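Local coordinates for protein oxidoreductase (Thermotoga maritima, PDB 1ZH8) that probably catalyses NADP-dependent oxidation of an alcohol group, or the reverse carbonyl reduction, as a member of the GFO/IDH/MocA family, at residues A[146-151]-A[204-209]; A[271-276]-A[285-290]. One frame throughout, in Å; residues are numbered along the deposited sequence.

Contact 1: residues A[146-151]-A[204-209]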
# COMPACT_ATOMS: atom_id res chain seq x y z
N PRO A 146 3.63 22.62 -9.64
CA PRO A 146 5.05 22.46 -10.04
C PRO A 146 5.79 21.27 -9.41
O PRO A 146 6.62 20.65 -10.07
CB PRO A 146 5.70 23.79 -9.63
CG PRO A 146 4.74 24.42 -8.66
CD PRO A 146 3.37 23.93 -9.02
N ALA A 147 5.47 20.93 -8.16
CA ALA A 147 6.08 19.79 -7.47
C ALA A 147 5.94 18.53 -8.29
O ALA A 147 6.88 17.71 -8.34
CB ALA A 147 5.47 19.59 -6.10
N PHE A 148 4.78 18.35 -8.90
CA PHE A 148 4.51 17.14 -9.70
C PHE A 148 5.32 17.18 -11.00
O PHE A 148 5.89 16.16 -11.40
CB PHE A 148 3.01 16.93 -9.96
CG PHE A 148 2.18 16.85 -8.70
CD1 PHE A 148 2.64 16.17 -7.58
CD2 PHE A 148 0.93 17.44 -8.64
CE1 PHE A 148 1.88 16.09 -6.43
CE2 PHE A 148 0.16 17.37 -7.48
CZ PHE A 148 0.64 16.70 -6.38
N TRP A 149 5.39 18.34 -11.64
CA TRP A 149 6.25 18.49 -12.81
C TRP A 149 7.71 18.19 -12.48
O TRP A 149 8.36 17.44 -13.22
CB TRP A 149 6.08 19.85 -13.50
CG TRP A 149 4.82 19.87 -14.28
CD1 TRP A 149 3.57 20.26 -13.84
CD2 TRP A 149 4.64 19.41 -15.63
NE1 TRP A 149 2.64 20.09 -14.84
CE2 TRP A 149 3.27 19.57 -15.95
CE3 TRP A 149 5.51 18.89 -16.61
CZ2 TRP A 149 2.74 19.25 -17.21
CZ3 TRP A 149 5.00 18.56 -17.86
CH2 TRP A 149 3.62 18.75 -18.15
N LYS A 150 8.20 18.71 -11.36
CA LYS A 150 9.59 18.48 -10.97
C LYS A 150 9.86 16.98 -10.68
O LYS A 150 10.90 16.44 -11.05
CB LYS A 150 10.03 19.38 -9.81
CG LYS A 150 11.56 19.41 -9.59
N ALA A 151 8.90 16.32 -10.03
CA ALA A 151 9.02 14.88 -9.83
C ALA A 151 9.07 14.18 -11.18
O ALA A 151 9.89 13.29 -11.37
CB ALA A 151 7.86 14.37 -9.00
N ALA A 204 -5.18 10.92 -9.17
CA ALA A 204 -4.95 10.18 -10.41
C ALA A 204 -4.23 11.08 -11.42
O ALA A 204 -3.30 10.63 -12.13
CB ALA A 204 -6.27 9.67 -10.99
N ALA A 205 -4.64 12.35 -11.47
CA ALA A 205 -4.01 13.28 -12.38
C ALA A 205 -2.50 13.31 -12.11
O ALA A 205 -1.68 13.12 -13.03
CB ALA A 205 -4.64 14.65 -12.27
N ALA A 206 -2.14 13.46 -10.83
CA ALA A 206 -0.73 13.55 -10.45
C ALA A 206 0.04 12.27 -10.76
O ALA A 206 1.13 12.33 -11.33
CB ALA A 206 -0.58 13.94 -8.99
N MSE A 207 -0.52 11.12 -10.41
CA MSE A 207 0.19 9.86 -10.64
C MSE A 207 0.40 9.62 -12.14
O MSE A 207 1.47 9.14 -12.57
CB MSE A 207 -0.58 8.71 -9.99
CG MSE A 207 -0.66 8.88 -8.49
SE MSE A 207 -1.52 7.40 -7.56
CE MSE A 207 -3.40 8.03 -7.56
N ARG A 208 -0.61 9.97 -12.95
CA ARG A 208 -0.48 9.80 -14.39
C ARG A 208 0.54 10.78 -14.97
O ARG A 208 1.27 10.44 -15.92
CB ARG A 208 -1.84 9.93 -15.12
CG ARG A 208 -2.89 8.87 -14.71
CD ARG A 208 -4.24 9.10 -15.43
NE ARG A 208 -4.06 9.33 -16.87
CZ ARG A 208 -4.22 10.51 -17.47
NH1 ARG A 208 -4.59 11.56 -16.77
NH2 ARG A 208 -4.01 10.63 -18.78
N LEU A 209 0.62 11.98 -14.41
CA LEU A 209 1.58 12.95 -14.91
C LEU A 209 3.01 12.46 -14.69
O LEU A 209 3.88 12.56 -15.57
CB LEU A 209 1.36 14.29 -14.24
CG LEU A 209 2.34 15.43 -14.55
CD1 LEU A 209 2.15 15.89 -15.99
CD2 LEU A 209 2.11 16.58 -13.57

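Contact 2: residues A[271-276]-A[285-290]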
# COMPACT_ATOMS: atom_id res chain seq x y z
N ILE A 271 7.95 13.50 -2.22
CA ILE A 271 7.30 14.64 -2.85
C ILE A 271 6.39 15.39 -1.87
O ILE A 271 5.55 14.78 -1.20
CB ILE A 271 6.43 14.12 -4.03
CG1 ILE A 271 7.30 13.38 -5.05
CG2 ILE A 271 5.60 15.25 -4.66
CD1 ILE A 271 6.49 12.41 -5.94
N SER A 272 6.55 16.72 -1.80
CA SER A 272 5.63 17.57 -1.05
C SER A 272 5.32 18.84 -1.82
O SER A 272 6.02 19.18 -2.78
CB SER A 272 6.21 17.94 0.30
OG SER A 272 6.73 16.80 0.94
N TRP A 273 4.28 19.55 -1.37
CA TRP A 273 3.86 20.84 -1.94
C TRP A 273 5.08 21.74 -2.17
O TRP A 273 5.22 22.32 -3.25
CB TRP A 273 2.80 21.53 -1.04
CG TRP A 273 3.33 21.91 0.35
CD1 TRP A 273 3.76 21.05 1.34
CD2 TRP A 273 3.50 23.25 0.89
NE1 TRP A 273 4.18 21.76 2.44
CE2 TRP A 273 4.04 23.11 2.20
CE3 TRP A 273 3.27 24.54 0.39
CZ2 TRP A 273 4.34 24.22 3.03
CZ3 TRP A 273 3.57 25.66 1.22
CH2 TRP A 273 4.10 25.48 2.52
N ASP A 274 5.97 21.78 -1.19
CA ASP A 274 7.04 22.78 -1.14
C ASP A 274 8.45 22.28 -1.43
O ASP A 274 9.40 23.08 -1.44
CB ASP A 274 7.00 23.54 0.20
CG ASP A 274 7.38 22.66 1.41
OD1 ASP A 274 7.42 21.41 1.33
OD2 ASP A 274 7.64 23.26 2.47
N LYS A 275 8.61 20.98 -1.67
CA LYS A 275 9.95 20.42 -1.88
C LYS A 275 9.95 18.97 -2.37
O LYS A 275 9.01 18.21 -2.13
CB LYS A 275 10.79 20.52 -0.60
CG LYS A 275 10.29 19.65 0.53
CD LYS A 275 11.22 19.72 1.72
CE LYS A 275 10.71 18.84 2.84
NZ LYS A 275 11.56 19.03 4.04
N ILE A 276 11.01 18.62 -3.07
CA ILE A 276 11.27 17.24 -3.41
C ILE A 276 12.58 16.89 -2.72
O ILE A 276 13.50 17.70 -2.69
CB ILE A 276 11.41 17.04 -4.93
CG1 ILE A 276 10.25 17.71 -5.69
CG2 ILE A 276 11.52 15.55 -5.27
CD1 ILE A 276 8.99 16.91 -5.72
N VAL A 285 10.67 23.52 -4.04
CA VAL A 285 9.88 23.83 -5.21
C VAL A 285 9.30 25.25 -5.05
O VAL A 285 8.55 25.49 -4.10
CB VAL A 285 8.74 22.81 -5.43
CG1 VAL A 285 7.97 23.15 -6.68
CG2 VAL A 285 9.29 21.41 -5.53
N PRO A 286 9.66 26.18 -5.95
CA PRO A 286 9.11 27.54 -5.85
C PRO A 286 7.60 27.45 -6.01
O PRO A 286 7.10 26.76 -6.92
CB PRO A 286 9.72 28.28 -7.04
CG PRO A 286 10.89 27.45 -7.48
CD PRO A 286 10.57 26.03 -7.11
N GLN A 287 6.89 28.12 -5.11
CA GLN A 287 5.44 28.02 -5.04
C GLN A 287 4.70 28.74 -6.17
O GLN A 287 5.18 29.75 -6.67
CB GLN A 287 4.93 28.46 -3.66
CG GLN A 287 5.13 27.38 -2.60
CD GLN A 287 4.78 25.97 -3.10
OE1 GLN A 287 3.66 25.71 -3.57
NE2 GLN A 287 5.74 25.07 -3.00
N GLU A 288 3.55 28.20 -6.57
CA GLU A 288 2.73 28.78 -7.64
C GLU A 288 1.25 28.55 -7.42
O GLU A 288 0.85 27.62 -6.73
CB GLU A 288 3.11 28.19 -8.98
CG GLU A 288 4.52 28.48 -9.42
CD GLU A 288 4.68 28.33 -10.90
OE1 GLU A 288 4.07 29.14 -11.64
OE2 GLU A 288 5.42 27.42 -11.31
N ASN A 289 0.42 29.39 -8.01
CA ASN A 289 -1.01 29.21 -7.92
C ASN A 289 -1.41 28.36 -9.12
O ASN A 289 -1.29 28.82 -10.25
CB ASN A 289 -1.74 30.56 -7.88
CG ASN A 289 -3.25 30.42 -7.80
OD1 ASN A 289 -3.86 29.58 -8.49
ND2 ASN A 289 -3.88 31.23 -6.97
N SER A 290 -1.86 27.13 -8.88
CA SER A 290 -2.22 26.22 -9.96
C SER A 290 -3.52 26.61 -10.68
O SER A 290 -3.66 26.34 -11.88
CB SER A 290 -2.31 24.78 -9.45
OG SER A 290 -3.23 24.66 -8.38

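Contact 1: residues A[146-151]-A[204-209]
Phe-148 and Trp-149 meet Ala-206 and Leu-209 in an apolar helix-helix contact over the mixed sheet of the C-terminal domain. The segments 146-151 and 204-209 run roughly the same way. Their axes approach to 9.7 Å and their directions differ by 26°. The backbones are closest at Phe-148 and Ala-206, with 6.4 Å between the CA atoms. The small side chain of Ala-206 meets the flat side of the phenyl ring. Its CB sits almost over the centre of the Phe-148 ring, 3.8 Å from the centroid, in a CH-pi contact. Phe-142 also meets this ring.

Leu-209 divides its two methyls between the aromatic residues. CG lies anti to the backbone N (chi1 176°), which sends the branched end across to the other helix. Leu-209 CD2 rests on Phe-148 CB at 3.7 Å. Leu-209 CD1 lies over a face of the Trp-149 indole, shifted toward the rim, and comes within 3.6 Å of CZ2. The Leu-209 and Trp-149 side chains cross at about a right angle. The indole has a second restraint: Trp-149 NE1 donates to Arg-143 O, which would limit rotation of the ring.

On the sheet side, Ala-206 touches Trp-168, and Met-207 (selenomethionine) touches Met-166; both partners lie on strand 163-171. Neighbouring helices lying on a broad beta-sheet are characteristic of the alpha+beta C-terminal domain of the GFO/IDH/MocA fold.

Contact 2: residues A[271-276]-A[285-290]
A tight beta-hairpin turn and the chain leaving strand 281-284 meet here, through Trp-273 and Asp-274 on one side and Val-285 and Gln-287 on the other. Trp-273 and Asp-274 occupy the two central positions of a type I turn. Ser-272 N bonds to Lys-275 O at 2.9 Å, while the return bond is weak.

The carbonyls of both turn residues are used. Val-285 N donates to Asp-274 O at 2.9 Å. Gln-287 NE2 donates to Trp-273 O at 2.8 Å, with an N-H...O angle of 160°. This acceptor lies near the plane of the Gln-287 amide, but the amide nitrogen stands above the carbonyl plane of Trp-273. A bend at chi2 (-42°) folds the glutamine chain back to the turn. Its CD comes within 4.1 Å of Trp-273 CE3, with ring and amide planes 49° apart. Asp-274 CB covers one face of the indole.

On the inner side, Val-285 CG2 packs on Ile-276 CG1 at 3.8 Å. Ile-276 touches Leu-154, and Val-285 touches Pro-146, both on helix 146-156. Beyond the contact, Asn-289, at the N-cap of helix 290-303, accepts a hydrogen bond from Gln-292 N through OD1.

In the fold
Helix 146-156 joins the two contacts, whose centres are 11 Å apart. One side of it faces helix 195-211 in contact 1, and another faces the hairpin turn and outgoing loop of contact 2. Ala-147 makes much of this junction: its CB is 3.4 Å from Ser-272 O, its O is 3.5 Å from Ile-276 CD1, and its N is 3.7 Å from Val-285 CG1. Pro-146 CG adds a contact with Pro-286 O at 3.8 Å. The aromatic side chains of the two contacts stand back from the bound NADP: that of Phe-148 is about 11 Å from the cofactor and that of Trp-273 about 13 Å.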